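PDB 5NO8: Baccell_00875 from Bacteroides cellulosilyticus DSM 14838, which probably acts as a polysaccharide lyase that removes L-rhamnose caps, linked to glucuronic acid, from complex arabinogalactan proteins. Local coordinates for residues R343-F348 with P675-Q680; D347-R352 with G364-Y369. All coordinates share one frame; numbering follows the deposited sequence.

Contact 1. Residues R343-F348 with P675-Q680; sequences RKRVDF and PYANDQ
NH1 of Arg-345 is held by two acceptors, Gly-653 O and Gln-353 OE1, on a guanidinium whose NE forms a salt bridge with Asp-681 OD1 and whose NH2 reaches Ala-677. The fold element involved is a helix facing the C-terminal end of strand 672-677, an inner strand of a four-stranded antiparallel sheet; helix 338-352 itself opens the helical C-terminal part of the chain. The two backbones stay far apart, with the CA atoms of Arg-345 and Ala-677 separated by 10.8 Å, and the segments bury a mere 81 Å² together. A long side chain must therefore span the gap. Arg-345 does so with CG trans to the backbone N (chi1 176°) and one bend at chi2, which puts NH2 of Arg-345 6.3 Å from its own CA. Gln-680 approaches from its own turn, its chain kinked at chi2, and meets the arginine at about a right angle; guanidinium and amide planes differ by 72°. All three touching residues are buried; the salt bridge to Asp-681 probably offsets much of the positive charge. The CB of Asn-678 points away from the helix, and its OD1 is bonded to Arg-395 and its ND2 to the carbonyls of Phe-600 and Asp-388, which ties the turn to Arg-395, to Asp-388 and to the end of helix 596-600. The backbone of Ala-677 is hydrogen-bonded to that of Tyr-369. At the meeting point itself, the methyl CB of Ala-677 lies 3.9 Å from NH2 of Arg-345, oblique to the guanidinium plane.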
loop_
_atom_site.group_PDB
_atom_site.type_symbol
_atom_site.label_atom_id
_atom_site.label_comp_id
_atom_site.label_asym_id
_atom_site.label_seq_id
_atom_site.Cartn_x
_atom_site.Cartn_y
_atom_site.Cartn_z
ATOM N N ARG A 343 -8.008 -16.201 -16.054
ATOM C CA ARG A 343 -9.046 -17.125 -16.478
ATOM C C ARG A 343 -9.591 -17.897 -15.298
ATOM O O ARG A 343 -10.801 -17.999 -15.141
ATOM C CB ARG A 343 -8.494 -18.125 -17.496
ATOM C CG ARG A 343 -9.548 -19.094 -18.002
ATOM C CD ARG A 343 -8.926 -20.327 -18.574
ATOM N NE ARG A 343 -8.816 -21.332 -17.533
ATOM C CZ ARG A 343 -7.720 -21.992 -17.199
ATOM N NH1 ARG A 343 -6.542 -21.790 -17.810
ATOM N NH2 ARG A 343 -7.813 -22.878 -16.225
ATOM N N LYS A 344 -8.700 -18.395 -14.443
ATOM C CA LYS A 344 -9.136 -19.167 -13.296
ATOM C C LYS A 344 -9.934 -18.295 -12.321
ATOM O O LYS A 344 -10.908 -18.758 -11.759
ATOM C CB LYS A 344 -7.958 -19.825 -12.602
ATOM C CG LYS A 344 -7.419 -21.005 -13.426
ATOM C CD LYS A 344 -6.362 -21.791 -12.697
ATOM C CE LYS A 344 -5.033 -21.070 -12.638
ATOM N NZ LYS A 344 -3.988 -22.045 -12.191
ATOM N N ARG A 345 -9.508 -17.060 -12.132
ATOM C CA ARG A 345 -10.215 -16.159 -11.223
ATOM C C ARG A 345 -11.633 -15.865 -11.735
ATOM O O ARG A 345 -12.600 -15.926 -10.993
ATOM C CB ARG A 345 -9.462 -14.838 -11.044
ATOM C CG ARG A 345 -10.184 -13.808 -10.174
ATOM C CD ARG A 345 -10.493 -14.402 -8.818
ATOM N NE ARG A 345 -11.350 -13.557 -8.008
ATOM C CZ ARG A 345 -12.132 -14.016 -7.049
ATOM N NH1 ARG A 345 -12.165 -15.310 -6.701
ATOM N NH2 ARG A 345 -12.903 -13.151 -6.417
ATOM N N VAL A 346 -11.714 -15.545 -13.015
ATOM C CA VAL A 346 -12.996 -15.261 -13.640
ATOM C C VAL A 346 -13.941 -16.450 -13.509
ATOM O O VAL A 346 -15.092 -16.269 -13.156
ATOM C CB VAL A 346 -12.765 -14.787 -15.087
ATOM C CG1 VAL A 346 -14.012 -14.862 -15.942
ATOM C CG2 VAL A 346 -12.207 -13.368 -15.052
ATOM N N ASP A 347 -13.453 -17.662 -13.809
ATOM C CA ASP A 347 -14.264 -18.871 -13.661
ATOM C C ASP A 347 -14.704 -19.106 -12.232
ATOM O O ASP A 347 -15.816 -19.522 -12.006
ATOM C CB ASP A 347 -13.538 -20.105 -14.190
ATOM C CG ASP A 347 -13.385 -20.093 -15.728
ATOM O OD1 ASP A 347 -14.124 -19.363 -16.439
ATOM O OD2 ASP A 347 -12.520 -20.851 -16.235
ATOM N N PHE A 348 -13.838 -18.804 -11.262
ATOM C CA PHE A 348 -14.205 -18.919 -9.849
ATOM C C PHE A 348 -15.325 -17.948 -9.477
ATOM O O PHE A 348 -16.254 -18.334 -8.749
ATOM C CB PHE A 348 -12.990 -18.698 -8.943
ATOM C CG PHE A 348 -13.190 -19.194 -7.543
ATOM C CD1 PHE A 348 -13.837 -18.398 -6.600
ATOM C CD2 PHE A 348 -12.712 -20.429 -7.140
ATOM C CE1 PHE A 348 -14.053 -18.844 -5.308
ATOM C CE2 PHE A 348 -12.915 -20.881 -5.835
ATOM C CZ PHE A 348 -13.596 -20.097 -4.922
ATOM N N PRO A 675 -8.773 -14.071 4.515
ATOM C CA PRO A 675 -9.490 -15.158 3.866
ATOM C C PRO A 675 -10.789 -14.804 3.136
ATOM O O PRO A 675 -11.403 -15.714 2.608
ATOM C CB PRO A 675 -9.768 -16.125 5.007
ATOM C CG PRO A 675 -9.691 -15.332 6.239
ATOM C CD PRO A 675 -8.698 -14.256 5.976
ATOM N N TYR A 676 -11.218 -13.541 3.132
ATOM C CA TYR A 676 -12.349 -13.136 2.299
ATOM C C TYR A 676 -11.867 -12.703 0.932
ATOM O O TYR A 676 -10.923 -11.924 0.831
ATOM C CB TYR A 676 -13.156 -11.952 2.880
ATOM C CG TYR A 676 -14.159 -12.272 3.982
ATOM C CD1 TYR A 676 -14.483 -13.585 4.344
ATOM C CD2 TYR A 676 -14.815 -11.234 4.651
ATOM C CE1 TYR A 676 -15.425 -13.854 5.344
ATOM C CE2 TYR A 676 -15.747 -11.500 5.658
ATOM C CZ TYR A 676 -16.031 -12.804 6.003
ATOM O OH TYR A 676 -16.937 -13.095 7.002
ATOM N N ALA A 677 -12.558 -13.164 -0.107
ATOM C CA ALA A 677 -12.573 -12.448 -1.386
ATOM C C ALA A 677 -13.743 -11.471 -1.296
ATOM O O ALA A 677 -14.905 -11.876 -1.117
ATOM C CB ALA A 677 -12.763 -13.393 -2.544
ATOM N N ASN A 678 -13.425 -10.193 -1.361
ATOM C CA ASN A 678 -14.405 -9.158 -1.231
ATOM C C ASN A 678 -14.359 -8.286 -2.474
ATOM O O ASN A 678 -15.071 -8.572 -3.445
ATOM C CB ASN A 678 -14.180 -8.433 0.126
ATOM C CG ASN A 678 -15.257 -7.428 0.427
ATOM O OD1 ASN A 678 -15.819 -6.864 -0.496
ATOM N ND2 ASN A 678 -15.557 -7.189 1.731
ATOM N N ASP A 679 -13.510 -7.267 -2.493
ATOM C CA ASP A 679 -13.524 -6.228 -3.508
ATOM C C ASP A 679 -12.274 -6.146 -4.419
ATOM O O ASP A 679 -12.182 -5.285 -5.285
ATOM C CB ASP A 679 -13.819 -4.842 -2.839
ATOM C CG ASP A 679 -12.999 -4.556 -1.566
ATOM O OD1 ASP A 679 -12.459 -5.481 -0.885
ATOM O OD2 ASP A 679 -12.886 -3.336 -1.245
ATOM N N GLN A 680 -11.323 -7.052 -4.213
ATOM C CA GLN A 680 -10.015 -7.018 -4.869
ATOM C C GLN A 680 -10.031 -7.229 -6.373
ATOM O O GLN A 680 -9.016 -6.977 -7.008
ATOM C CB GLN A 680 -9.026 -8.042 -4.252
ATOM C CG GLN A 680 -9.338 -9.510 -4.561
ATOM C CD GLN A 680 -10.694 -9.948 -4.072
ATOM O OE1 GLN A 680 -11.541 -10.541 -4.829
ATOM N NE2 GLN A 680 -10.935 -9.686 -2.812
#

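Contact 2. Residues D347-R352 with G364-Y369; sequences DFIRTR and GAYMVY
This is a buried, mainly apolar contact in which the last turns of helix 338-352 pack against the chain just after it doubles back, 12 residues on. Phe-348 and Tyr-369 form a T-shaped pair: the edge of the phenylalanine points at the tyrosine face, with ring centroids 5.2 Å apart and planes at 88°. The closest carbons are Phe-348 CZ and Tyr-369 CE2, at 3.6 Å. Arg-352, bent at both chi2 and chi3, sets its CG over the centre of the Phe-348 ring and brings NH2 to the edge of the Tyr-369 ring. Its guanidinium stands nearly perpendicular to the Tyr-369 ring, at 89°. Arg-352 NH2 comes to 2.7 Å from Tyr-369 OH, but the hydroxyl lies over the guanidinium face, where the angle is too poor for a hydrogen bond. The return segment runs from loop into strand 369-370, an inner strand of a four-stranded antiparallel sheet, and Tyr-369 is its first residue. One turn back, Ile-349 CG2 meets Tyr-366 CD1 at 3.7 Å, branch against ring, and Leu-402 of helix 396-409 touches both residues. The Tyr-366 hydroxyl is hydrogen-bonded to Ser-417 OG.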
loop_
_atom_site.group_PDB
_atom_site.type_symbol
_atom_site.label_atom_id
_atom_site.label_comp_id
_atom_site.label_asym_id
_atom_site.label_seq_id
_atom_site.Cartn_x
_atom_site.Cartn_y
_atom_site.Cartn_z
ATOM N N ASP A 347 -13.453 -17.662 -13.809
ATOM C CA ASP A 347 -14.264 -18.871 -13.661
ATOM C C ASP A 347 -14.704 -19.106 -12.232
ATOM O O ASP A 347 -15.816 -19.522 -12.006
ATOM C CB ASP A 347 -13.538 -20.105 -14.190
ATOM C CG ASP A 347 -13.385 -20.093 -15.728
ATOM O OD1 ASP A 347 -14.124 -19.363 -16.439
ATOM O OD2 ASP A 347 -12.520 -20.851 -16.235
ATOM N N PHE A 348 -13.838 -18.804 -11.262
ATOM C CA PHE A 348 -14.205 -18.919 -9.849
ATOM C C PHE A 348 -15.325 -17.948 -9.477
ATOM O O PHE A 348 -16.254 -18.334 -8.749
ATOM C CB PHE A 348 -12.990 -18.698 -8.943
ATOM C CG PHE A 348 -13.190 -19.194 -7.543
ATOM C CD1 PHE A 348 -13.837 -18.398 -6.600
ATOM C CD2 PHE A 348 -12.712 -20.429 -7.140
ATOM C CE1 PHE A 348 -14.053 -18.844 -5.308
ATOM C CE2 PHE A 348 -12.915 -20.881 -5.835
ATOM C CZ PHE A 348 -13.596 -20.097 -4.922
ATOM N N ILE A 349 -15.221 -16.704 -9.938
ATOM C CA ILE A 349 -16.237 -15.695 -9.653
ATOM C C ILE A 349 -17.597 -16.188 -10.169
ATOM O O ILE A 349 -18.590 -16.224 -9.420
ATOM C CB ILE A 349 -15.899 -14.340 -10.258
ATOM C CG1 ILE A 349 -14.707 -13.717 -9.524
ATOM C CG2 ILE A 349 -17.107 -13.395 -10.169
ATOM C CD1 ILE A 349 -14.046 -12.579 -10.244
ATOM N N ARG A 350 -17.612 -16.623 -11.423
ATOM C CA ARG A 350 -18.850 -17.115 -12.015
ATOM C C ARG A 350 -19.396 -18.357 -11.324
ATOM O O ARG A 350 -20.593 -18.422 -11.013
ATOM C CB ARG A 350 -18.672 -17.385 -13.515
ATOM C CG ARG A 350 -19.977 -17.796 -14.204
ATOM C CD ARG A 350 -19.787 -18.027 -15.683
ATOM N NE ARG A 350 -18.914 -19.152 -16.000
ATOM C CZ ARG A 350 -19.236 -20.448 -15.898
ATOM N NH1 ARG A 350 -20.422 -20.862 -15.451
ATOM N NH2 ARG A 350 -18.344 -21.357 -16.253
ATOM N N THR A 351 -18.554 -19.348 -11.090
ATOM C CA THR A 351 -19.023 -20.642 -10.593
ATOM C C THR A 351 -19.224 -20.765 -9.083
ATOM O O THR A 351 -19.896 -21.676 -8.644
ATOM C CB THR A 351 -18.131 -21.795 -11.070
ATOM O OG1 THR A 351 -16.814 -21.687 -10.515
ATOM C CG2 THR A 351 -18.098 -21.815 -12.589
ATOM N N ARG A 352 -18.623 -19.863 -8.303
ATOM C CA ARG A 352 -18.657 -19.929 -6.835
ATOM C C ARG A 352 -19.166 -18.652 -6.177
ATOM O O ARG A 352 -19.689 -18.727 -5.071
ATOM C CB ARG A 352 -17.255 -20.247 -6.259
ATOM C CG ARG A 352 -16.602 -21.533 -6.752
ATOM C CD ARG A 352 -17.418 -22.776 -6.397
ATOM N NE ARG A 352 -17.401 -23.116 -4.971
ATOM C CZ ARG A 352 -18.374 -22.889 -4.066
ATOM N NH1 ARG A 352 -19.513 -22.254 -4.362
ATOM N NH2 ARG A 352 -18.198 -23.295 -2.810
ATOM N N GLY A 364 -28.270 -13.500 -8.923
ATOM C CA GLY A 364 -27.472 -12.823 -9.927
ATOM C C GLY A 364 -26.294 -12.017 -9.401
ATOM O O GLY A 364 -25.425 -11.650 -10.198
ATOM N N ALA A 365 -26.273 -11.716 -8.090
ATOM C CA ALA A 365 -25.250 -10.847 -7.512
ATOM C C ALA A 365 -23.920 -11.586 -7.429
ATOM O O ALA A 365 -23.894 -12.748 -7.079
ATOM C CB ALA A 365 -25.653 -10.396 -6.108
ATOM N N TYR A 366 -22.826 -10.881 -7.689
ATOM C CA TYR A 366 -21.474 -11.390 -7.350
ATOM C C TYR A 366 -21.175 -10.943 -5.921
ATOM O O TYR A 366 -21.287 -9.744 -5.609
ATOM C CB TYR A 366 -20.430 -10.835 -8.298
ATOM C CG TYR A 366 -20.661 -11.196 -9.763
ATOM C CD1 TYR A 366 -20.711 -12.539 -10.177
ATOM C CD2 TYR A 366 -20.843 -10.215 -10.717
ATOM C CE1 TYR A 366 -20.945 -12.870 -11.503
ATOM C CE2 TYR A 366 -21.064 -10.541 -12.047
ATOM C CZ TYR A 366 -21.125 -11.864 -12.436
ATOM O OH TYR A 366 -21.360 -12.127 -13.778
ATOM N N MET A 367 -20.803 -11.894 -5.079
ATOM C CA MET A 367 -20.808 -11.694 -3.633
ATOM C C MET A 367 -19.479 -12.017 -2.968
ATOM O O MET A 367 -18.645 -12.707 -3.520
ATOM C CB MET A 367 -21.933 -12.513 -3.045
ATOM C CG MET A 367 -23.256 -11.898 -3.473
ATOM S SD MET A 367 -24.645 -12.770 -2.808
ATOM C CE MET A 367 -24.407 -12.449 -1.059
ATOM N N VAL A 368 -19.321 -11.483 -1.764
ATOM C CA VAL A 368 -18.204 -11.809 -0.896
ATOM C C VAL A 368 -18.169 -13.291 -0.670
ATOM O O VAL A 368 -19.214 -13.935 -0.519
ATOM C CB VAL A 368 -18.326 -11.050 0.455
ATOM C CG1 VAL A 368 -17.211 -11.452 1.425
ATOM C CG2 VAL A 368 -18.291 -9.560 0.207
ATOM N N TYR A 369 -16.961 -13.855 -0.628
ATOM C CA TYR A 369 -16.791 -15.285 -0.485
ATOM C C TYR A 369 -15.799 -15.583 0.611
ATOM O O TYR A 369 -14.758 -14.918 0.698
ATOM C CB TYR A 369 -16.266 -15.872 -1.805
ATOM C CG TYR A 369 -16.277 -17.379 -1.905
ATOM C CD1 TYR A 369 -17.416 -18.058 -2.336
ATOM C CD2 TYR A 369 -15.142 -18.132 -1.622
ATOM C CE1 TYR A 369 -17.422 -19.435 -2.453
ATOM C CE2 TYR A 369 -15.137 -19.514 -1.728
ATOM C CZ TYR A 369 -16.289 -20.157 -2.147
ATOM O OH TYR A 369 -16.301 -21.511 -2.283
#

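In the fold
Contacts 1 and 2 use successive parts of helix 338-352, sharing Asp-347 and Phe-348, and their centres lie about 8 Å apart. Their second segments are joined directly: Tyr-369 N and Ala-677 O are 2.9 Å apart, a probable hydrogen bond pairing strands 369-370 and 672-677. Side chains also meet there, Val-368 CG2 lying 3.7 Å from Asn-678 CG. Gln-353, just past the helix, serves both sites: its OE1 accepts from Arg-345 of contact 1, and its NE2 donates to Met-367 O of contact 2. One helix thus meets two strands of one small sheet, by a buried polar group in contact 1 and by aromatic packing in contact 2.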